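PDB 6DGG: RpfR, which belongs to the PAS-domain sensor proteins and holds a molecule of lauric acid in the core of its PAS fold. Local coordinates for residues A[11-14]-A[18-21]; A[35-38]-A[44-47]; A[56-61]-A[67-72]. One frame throughout, in Å; residues are numbered along the deposited sequence.

In a single PAS domain the three contacts follow one another in series along the chain, and each brings residues to one pocket for lauric acid. Interaction 1 pairs strands 9-13 and 19-22 at one margin of the antiparallel sheet. Interaction 2, its centre about 9 Å away, sets helix 34-37 against helix 42-46, and Ile-19 of the hairpin packs on both Val-37 and Phe-46. Interaction 3 joins helix 49-65 to the other outermost strand, 69-77, with its centre about 14 Å from that of interaction 1 and about 18 Å from that of interaction 2, which lies on the opposite side of the chain's centre. Sheet and helices thus enclose the ligand, with its carboxylate at interaction 3.

Interaction 1. Residues A[11-14]-A[18-21]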
loop_
_atom_site.group_PDB
_atom_site.type_symbol
_atom_site.label_atom_id
_atom_site.label_comp_id
_atom_site.label_asym_id
_atom_site.label_seq_id
_atom_site.Cartn_x
_atom_site.Cartn_y
_atom_site.Cartn_z
ATOM N N VAL A 11 2.959 4.043 0.961
ATOM C CA VAL A 11 3.343 3.310 -0.237
ATOM C C VAL A 11 2.746 4.037 -1.432
ATOM O O VAL A 11 1.559 4.387 -1.426
ATOM C CB VAL A 11 2.854 1.850 -0.161
ATOM C CG1 VAL A 11 3.242 1.070 -1.413
ATOM C CG2 VAL A 11 3.418 1.161 1.093
ATOM N N ILE A 12 3.573 4.302 -2.442
ATOM C CA ILE A 12 3.133 4.953 -3.667
ATOM C C ILE A 12 3.132 3.908 -4.773
ATOM O O ILE A 12 4.095 3.148 -4.915
ATOM C CB ILE A 12 4.024 6.153 -4.014
ATOM C CG1 ILE A 12 4.012 7.148 -2.848
ATOM C CG2 ILE A 12 3.556 6.819 -5.306
ATOM C CD1 ILE A 12 4.920 8.347 -3.050
ATOM N N LEU A 13 2.033 3.853 -5.526
ATOM C CA LEU A 13 1.797 2.828 -6.534
ATOM C C LEU A 13 1.525 3.483 -7.877
ATOM O O LEU A 13 1.022 4.608 -7.947
ATOM C CB LEU A 13 0.539 2.029 -6.196
ATOM C CG LEU A 13 0.447 1.345 -4.838
ATOM C CD1 LEU A 13 -0.917 0.692 -4.674
ATOM C CD2 LEU A 13 1.551 0.324 -4.687
ATOM N N ASP A 14 1.843 2.763 -8.955
ATOM C CA ASP A 14 1.332 3.130 -10.264
ATOM C C ASP A 14 0.018 2.388 -10.517
ATOM O O ASP A 14 -0.501 1.681 -9.647
ATOM C CB ASP A 14 2.398 2.948 -11.349
ATOM C CG ASP A 14 2.690 1.495 -11.686
ATOM O OD1 ASP A 14 2.015 0.569 -11.184
ATOM O OD2 ASP A 14 3.620 1.283 -12.503
ATOM N N ASN A 18 2.357 -1.493 -9.013
ATOM C CA ASN A 18 3.795 -1.589 -8.838
ATOM C C ASN A 18 4.312 -0.442 -7.978
ATOM O O ASN A 18 3.868 0.709 -8.091
ATOM C CB ASN A 18 4.489 -1.662 -10.192
ATOM C CG ASN A 18 4.138 -2.940 -10.930
ATOM O OD1 ASN A 18 3.753 -3.934 -10.305
ATOM N ND2 ASN A 18 4.240 -2.917 -12.245
ATOM N N ILE A 19 5.234 -0.779 -7.091
ATOM C CA ILE A 19 5.607 0.094 -5.983
ATOM C C ILE A 19 6.640 1.106 -6.459
ATOM O O ILE A 19 7.645 0.753 -7.092
ATOM C CB ILE A 19 6.146 -0.740 -4.810
ATOM C CG1 ILE A 19 5.030 -1.618 -4.236
ATOM C CG2 ILE A 19 6.754 0.165 -3.716
ATOM C CD1 ILE A 19 5.514 -2.758 -3.371
ATOM N N GLN A 20 6.408 2.367 -6.119
ATOM C CA GLN A 20 7.300 3.462 -6.459
ATOM C C GLN A 20 8.079 3.991 -5.266
ATOM O O GLN A 20 9.234 4.405 -5.427
ATOM C CB GLN A 20 6.485 4.587 -7.098
ATOM C CG GLN A 20 5.532 4.086 -8.177
ATOM C CD GLN A 20 6.256 3.456 -9.359
ATOM O OE1 GLN A 20 7.274 3.973 -9.822
ATOM N NE2 GLN A 20 5.738 2.328 -9.843
ATOM N N ARG A 21 7.459 4.011 -4.085
ATOM C CA ARG A 21 8.095 4.373 -2.825
ATOM C C ARG A 21 7.458 3.534 -1.722
ATOM O O ARG A 21 6.304 3.100 -1.831
ATOM C CB ARG A 21 7.928 5.864 -2.487
ATOM C CG ARG A 21 8.666 6.837 -3.400
ATOM C CD ARG A 21 9.414 7.889 -2.581
ATOM N NE ARG A 21 10.549 7.289 -1.881
ATOM C CZ ARG A 21 11.502 7.972 -1.254
ATOM N NH1 ARG A 21 11.477 9.297 -1.222
ATOM N NH2 ARG A 21 12.486 7.316 -0.661
HETATM O O HOH W 1 4.830 -0.671 -13.446
#
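The beta hairpin that opens the PAS sheet carries a classic beta bulge, in which Gln-20 and Arg-21 together face Ile-12. The backbone N of Ile-12 donates to Arg-21 O at 3.0 Å, while Ile-12 O receives the N-H of Gln-20 at 2.7 Å, almost straight at 170°. Beyond the bulge Leu-13 pairs with Ile-19 without hydrogen bonds, and CD2 of Leu-13 rests 4.0 Å from CG1 of Ile-19, on the side where Val-42 also packs. On the other face Ile-12 and Arg-21 run side by side, CD1 of the isoleucine 3.9 Å from CB of the arginine, whose guanidinium continues to a salt bridge with Glu-34.

The turn is tied by polar groups. Asp-14 holds CG between its backbone N and carbonyl carbon (chi1 72°), which brings OD1 within 3.0 Å of Asn-18 N, the N-H coming from above the carboxylate plane, and OD1 also accepts from His-16 N. A water bridges OD2 of Asp-14 and ND2 of Asn-18. Bent at chi2, the Gln-20 chain swings NE2 to Asn-18 O, 3.0 Å away and above the carbonyl plane, whereas Asp-14 N reaches the same oxygen in that plane. Two donors therefore grip Asn-18 O from different directions, and four N-H groups converge on two acceptors of the turn, Asn-18 O and Asp-14 OD1, which would fix the turn's shape and probably favour a charged Asp-14.

Interaction 2. Residues A[35-38]-A[44-47]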
loop_
_atom_site.group_PDB
_atom_site.type_symbol
_atom_site.label_atom_id
_atom_site.label_comp_id
_atom_site.label_asym_id
_atom_site.label_seq_id
_atom_site.Cartn_x
_atom_site.Cartn_y
_atom_site.Cartn_z
ATOM N N GLN A 35 14.400 -0.492 -1.576
ATOM C CA GLN A 35 15.112 -0.837 -2.802
ATOM C C GLN A 35 14.743 -2.226 -3.299
ATOM O O GLN A 35 14.881 -2.507 -4.493
ATOM C CB GLN A 35 16.620 -0.784 -2.573
ATOM C CG GLN A 35 17.206 0.604 -2.522
ATOM C CD GLN A 35 18.675 0.581 -2.137
ATOM O OE1 GLN A 35 19.116 -0.294 -1.390
ATOM N NE2 GLN A 35 19.441 1.535 -2.652
ATOM N N GLU A 36 14.310 -3.114 -2.400
ATOM C CA GLU A 36 13.972 -4.478 -2.777
ATOM C C GLU A 36 12.583 -4.595 -3.369
ATOM O O GLU A 36 12.287 -5.606 -4.018
ATOM C CB GLU A 36 13.978 -5.387 -1.549
ATOM C CG GLU A 36 15.326 -5.684 -0.946
ATOM C CD GLU A 36 15.191 -6.682 0.179
ATOM O OE1 GLU A 36 15.338 -7.896 -0.074
ATOM O OE2 GLU A 36 14.886 -6.256 1.308
ATOM N N VAL A 37 11.710 -3.620 -3.128
ATOM C CA VAL A 37 10.314 -3.726 -3.530
ATOM C C VAL A 37 9.924 -2.742 -4.620
ATOM O O VAL A 37 8.845 -2.895 -5.207
ATOM C CB VAL A 37 9.349 -3.643 -2.326
ATOM C CG1 VAL A 37 9.668 -4.754 -1.333
ATOM C CG2 VAL A 37 9.417 -2.291 -1.639
ATOM N N ILE A 38 10.755 -1.750 -4.933
ATOM C CA ILE A 38 10.371 -0.851 -6.013
ATOM C C ILE A 38 10.261 -1.642 -7.313
ATOM O O ILE A 38 11.089 -2.518 -7.619
ATOM C CB ILE A 38 11.276 0.391 -6.107
ATOM C CG1 ILE A 38 12.757 0.020 -6.170
ATOM C CG2 ILE A 38 10.986 1.316 -4.917
ATOM C CD1 ILE A 38 13.695 1.247 -6.317
ATOM N N THR A 44 0.340 -8.965 -5.175
ATOM C CA THR A 44 0.802 -10.341 -5.048
ATOM C C THR A 44 1.821 -10.473 -3.925
ATOM O O THR A 44 1.948 -11.548 -3.329
ATOM C CB THR A 44 1.365 -10.836 -6.381
ATOM O OG1 THR A 44 2.481 -10.029 -6.755
ATOM C CG2 THR A 44 0.308 -10.756 -7.475
ATOM N N LEU A 45 2.519 -9.389 -3.599
ATOM C CA LEU A 45 3.551 -9.440 -2.573
ATOM C C LEU A 45 2.967 -9.387 -1.162
ATOM O O LEU A 45 3.480 -10.057 -0.259
ATOM C CB LEU A 45 4.537 -8.294 -2.803
ATOM C CG LEU A 45 5.813 -8.184 -1.968
ATOM C CD1 LEU A 45 6.545 -9.509 -1.867
ATOM C CD2 LEU A 45 6.717 -7.126 -2.599
ATOM N N PHE A 46 1.903 -8.609 -0.940
ATOM C CA PHE A 46 1.470 -8.294 0.423
ATOM C C PHE A 46 0.022 -8.651 0.733
ATOM O O PHE A 46 -0.467 -8.297 1.818
ATOM C CB PHE A 46 1.705 -6.812 0.750
ATOM C CG PHE A 46 3.143 -6.409 0.713
ATOM C CD1 PHE A 46 4.056 -6.985 1.580
ATOM C CD2 PHE A 46 3.592 -5.461 -0.200
ATOM C CE1 PHE A 46 5.386 -6.608 1.553
ATOM C CE2 PHE A 46 4.913 -5.085 -0.235
ATOM C CZ PHE A 46 5.819 -5.662 0.640
ATOM N N MET A 47 -0.683 -9.342 -0.160
ATOM C CA MET A 47 -2.085 -9.631 0.084
ATOM C C MET A 47 -2.412 -11.080 -0.243
ATOM O O MET A 47 -1.808 -11.702 -1.124
ATOM C CB MET A 47 -3.002 -8.707 -0.726
ATOM C CG MET A 47 -2.746 -7.228 -0.506
ATOM S SD MET A 47 -3.868 -6.215 -1.478
ATOM C CE MET A 47 -3.128 -4.607 -1.222
#
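Val-37 meets Leu-45 and Phe-46 through a single methyl group, a small worked example of how one rotamer can serve two neighbours. CG1 of Val-37 lies anti to its own carbonyl carbon (chi1 -58°), and from there it faces helix 42-46. It comes to 4.0 Å from CD2 of Leu-45, the two side chains crossing at about a right angle, and to 4.4 Å from CZ of Phe-46, which it approaches at the ring edge, near the ring plane.

The two partners also pack on each other. Leu-45 extends CG anti to its backbone N (chi1 -173°), which lays the branched end across its neighbour: CG sits 3.6 Å above the Phe-46 ring plane, over the ring centre. One aromatic face is thus covered from within the same helix, while the far edge, at CZ, receives the valine. No hydrogen bond joins the segments, and the contact is small, burying 76 Å² in all, with Val-37 contributing more than half.

Other parts of the chain complete the packing. Ile-19 of strand 19-22 and Leu-32 touch both Val-37 and Phe-46, and Phe-22 adds to the cover on the valine. Phe-46 also borders the lauric acid, so the cluster forms part of the apolar wall that the short helices of a PAS fold place over the sheet around a ligand pocket.

Interaction 3. Residues A[56-61]-A[67-72]; sequences RRNVTG and SSYEVE. With DAO (lauric acid), chain B.
Asn-58 and Tyr-69 reach one another chiefly through the oxygen they share, O2 of lauric acid, though CB of Asn-58 also lies 4.0 Å from the tyrosine OH. Followed outward, the asparagine meets the ligand from its first side-chain atom. CB is 3.3 Å from O2, beside the carboxylate. CG, anti to its own carbonyl carbon (chi1 -79°), lies 3.6 Å from O2 and turns the amide toward strand 69-77. At the tip ND2 donates to O2 at 3.0 Å, with an N-H...O angle of 161°, and the same nitrogen touches CG2 of Val-71 at 3.9 Å. The nitrogen thus has the ligand oxygen as its polar partner and a valine methyl beside it.

From the strand, Tyr-69 gives its OH proton to O2 at 2.7 Å, and the carboxylate oxygen lies in the plane of the phenol ring, at its edge. Its OH is also paired with Asn-88 ND2 on the adjacent strand, a bond from another pocket residue that would steady the hydroxyl's direction. Val-71 packs against the head group: its CG1 comes to 3.5 Å from O2. On the helix side, CG2 of Val-59 lies 3.8 Å from C2, where the acid becomes a hydrocarbon chain.

Two donors thus hold O2 from helix and strand, and Ser-55 and Arg-73 supply further hydrogen bonds to the acid; the arginine would be expected to favour the ionised form of the acid. Helix 49-65 and edge strand 69-77 together make the polar end of a ligand pocket between helix and sheet, the place where PAS domains commonly hold their ligands.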
loop_
_atom_site.group_PDB
_atom_site.type_symbol
_atom_site.label_atom_id
_atom_site.label_comp_id
_atom_site.label_asym_id
_atom_site.label_seq_id
_atom_site.Cartn_x
_atom_site.Cartn_y
_atom_site.Cartn_z
ATOM N N ARG A 56 -6.843 -4.974 -6.403
ATOM C CA ARG A 56 -6.480 -4.700 -7.785
ATOM C C ARG A 56 -7.639 -4.045 -8.530
ATOM O O ARG A 56 -7.441 -3.094 -9.295
ATOM C CB ARG A 56 -6.039 -6.000 -8.465
ATOM C CG ARG A 56 -5.276 -5.825 -9.763
ATOM C CD ARG A 56 -4.634 -7.151 -10.217
ATOM N NE ARG A 56 -5.347 -8.310 -9.685
ATOM C CZ ARG A 56 -4.825 -9.236 -8.881
ATOM N NH1 ARG A 56 -3.553 -9.185 -8.501
ATOM N NH2 ARG A 56 -5.587 -10.239 -8.465
ATOM N N ARG A 57 -8.864 -4.529 -8.310
ATOM C CA ARG A 57 -10.020 -3.917 -8.961
ATOM C C ARG A 57 -10.246 -2.493 -8.468
ATOM O O ARG A 57 -10.637 -1.620 -9.252
ATOM C CB ARG A 57 -11.273 -4.767 -8.745
ATOM C CG ARG A 57 -11.220 -6.096 -9.459
ATOM C CD ARG A 57 -12.473 -6.914 -9.199
ATOM N NE ARG A 57 -12.264 -8.315 -9.552
ATOM C CZ ARG A 57 -12.424 -9.352 -8.737
ATOM N NH1 ARG A 57 -12.827 -9.191 -7.479
ATOM N NH2 ARG A 57 -12.197 -10.575 -9.196
ATOM N N ASN A 58 -10.014 -2.243 -7.177
ATOM C CA ASN A 58 -10.141 -0.889 -6.645
ATOM C C ASN A 58 -9.162 0.055 -7.330
ATOM O O ASN A 58 -9.529 1.159 -7.752
ATOM C CB ASN A 58 -9.855 -0.893 -5.139
ATOM C CG ASN A 58 -11.013 -1.375 -4.319
ATOM O OD1 ASN A 58 -12.018 -1.857 -4.845
ATOM N ND2 ASN A 58 -10.880 -1.254 -2.996
ATOM N N VAL A 59 -7.902 -0.357 -7.436
ATOM C CA VAL A 59 -6.889 0.537 -7.987
ATOM C C VAL A 59 -7.151 0.790 -9.466
ATOM O O VAL A 59 -7.104 1.934 -9.932
ATOM C CB VAL A 59 -5.478 -0.013 -7.719
ATOM C CG1 VAL A 59 -4.424 0.821 -8.437
ATOM C CG2 VAL A 59 -5.214 -0.041 -6.213
ATOM N N THR A 60 -7.460 -0.260 -10.222
ATOM C CA THR A 60 -7.793 -0.076 -11.627
ATOM C C THR A 60 -9.010 0.826 -11.791
ATOM O O THR A 60 -9.033 1.690 -12.672
ATOM C CB THR A 60 -8.031 -1.437 -12.269
ATOM O OG1 THR A 60 -6.882 -2.263 -12.052
ATOM C CG2 THR A 60 -8.272 -1.309 -13.767
ATOM N N GLY A 61 -10.034 0.638 -10.955
ATOM C CA GLY A 61 -11.186 1.518 -11.021
ATOM C C GLY A 61 -10.844 2.945 -10.642
ATOM O O GLY A 61 -11.322 3.896 -11.266
ATOM N N SER A 67 -12.364 9.005 -7.057
ATOM C CA SER A 67 -12.133 10.097 -6.128
ATOM C C SER A 67 -11.426 9.533 -4.904
ATOM O O SER A 67 -11.473 8.328 -4.645
ATOM C CB SER A 67 -13.468 10.724 -5.711
ATOM O OG SER A 67 -14.183 11.183 -6.849
ATOM N N SER A 68 -10.756 10.408 -4.154
ATOM C CA SER A 68 -10.014 9.948 -2.987
ATOM C C SER A 68 -10.948 9.199 -2.044
ATOM O O SER A 68 -12.126 9.538 -1.907
ATOM C CB SER A 68 -9.378 11.130 -2.252
ATOM O OG SER A 68 -10.346 11.919 -1.594
ATOM N N TYR A 69 -10.405 8.194 -1.366
ATOM C CA TYR A 69 -11.250 7.273 -0.620
ATOM C C TYR A 69 -10.445 6.599 0.479
ATOM O O TYR A 69 -9.215 6.685 0.529
ATOM C CB TYR A 69 -11.868 6.223 -1.555
ATOM C CG TYR A 69 -10.878 5.213 -2.112
ATOM C CD1 TYR A 69 -10.071 5.529 -3.206
ATOM C CD2 TYR A 69 -10.753 3.945 -1.551
ATOM C CE1 TYR A 69 -9.169 4.606 -3.726
ATOM C CE2 TYR A 69 -9.853 3.012 -2.063
ATOM C CZ TYR A 69 -9.061 3.352 -3.140
ATOM O OH TYR A 69 -8.165 2.445 -3.658
ATOM N N GLU A 70 -11.166 5.926 1.372
ATOM C CA GLU A 70 -10.565 5.095 2.399
ATOM C C GLU A 70 -11.031 3.660 2.225
ATOM O O GLU A 70 -12.141 3.397 1.750
ATOM C CB GLU A 70 -10.934 5.564 3.822
ATOM C CG GLU A 70 -10.402 6.921 4.157
ATOM C CD GLU A 70 -10.695 7.368 5.568
ATOM O OE1 GLU A 70 -11.146 6.547 6.402
ATOM O OE2 GLU A 70 -10.469 8.565 5.824
ATOM N N VAL A 71 -10.166 2.732 2.620
ATOM C CA VAL A 71 -10.458 1.312 2.512
ATOM C C VAL A 71 -9.703 0.592 3.615
ATOM O O VAL A 71 -8.643 1.043 4.056
ATOM C CB VAL A 71 -10.057 0.786 1.112
ATOM C CG1 VAL A 71 -8.551 0.807 0.938
ATOM C CG2 VAL A 71 -10.615 -0.618 0.873
ATOM N N GLU A 72 -10.244 -0.550 4.043
ATOM C CA GLU A 72 -9.566 -1.429 4.987
ATOM C C GLU A 72 -9.081 -2.671 4.249
ATOM O O GLU A 72 -9.830 -3.281 3.467
ATOM C CB GLU A 72 -10.478 -1.804 6.163
ATOM C CG GLU A 72 -10.954 -0.602 6.975
ATOM C CD GLU A 72 -11.829 -0.963 8.162
ATOM O OE1 GLU A 72 -11.871 -2.150 8.550
ATOM O OE2 GLU A 72 -12.475 -0.042 8.701
HETATM O O1 DAO B . -7.425 -1.861 -1.866
HETATM O O2 DAO B . -8.238 0.061 -2.477
HETATM C C1 DAO B . -7.237 -0.679 -2.251
HETATM C C2 DAO B . -5.794 -0.190 -2.460
HETATM C C3 DAO B . -4.887 -0.562 -1.267
HETATM C C4 DAO B . -3.376 -0.430 -1.559
HETATM C C5 DAO B . -2.570 -0.691 -0.272
HETATM C C6 DAO B . -1.028 -0.731 -0.414
HETATM C C7 DAO B . -0.476 -1.858 0.497
HETATM C C8 DAO B . 0.917 -1.620 1.099
HETATM C C9 DAO B . 1.196 -2.733 2.121
HETATM C C10 DAO B . 2.670 -2.877 2.526
HETATM C C11 DAO B . 3.056 -1.998 3.718
HETATM C C12 DAO B . 2.656 -2.645 5.045
#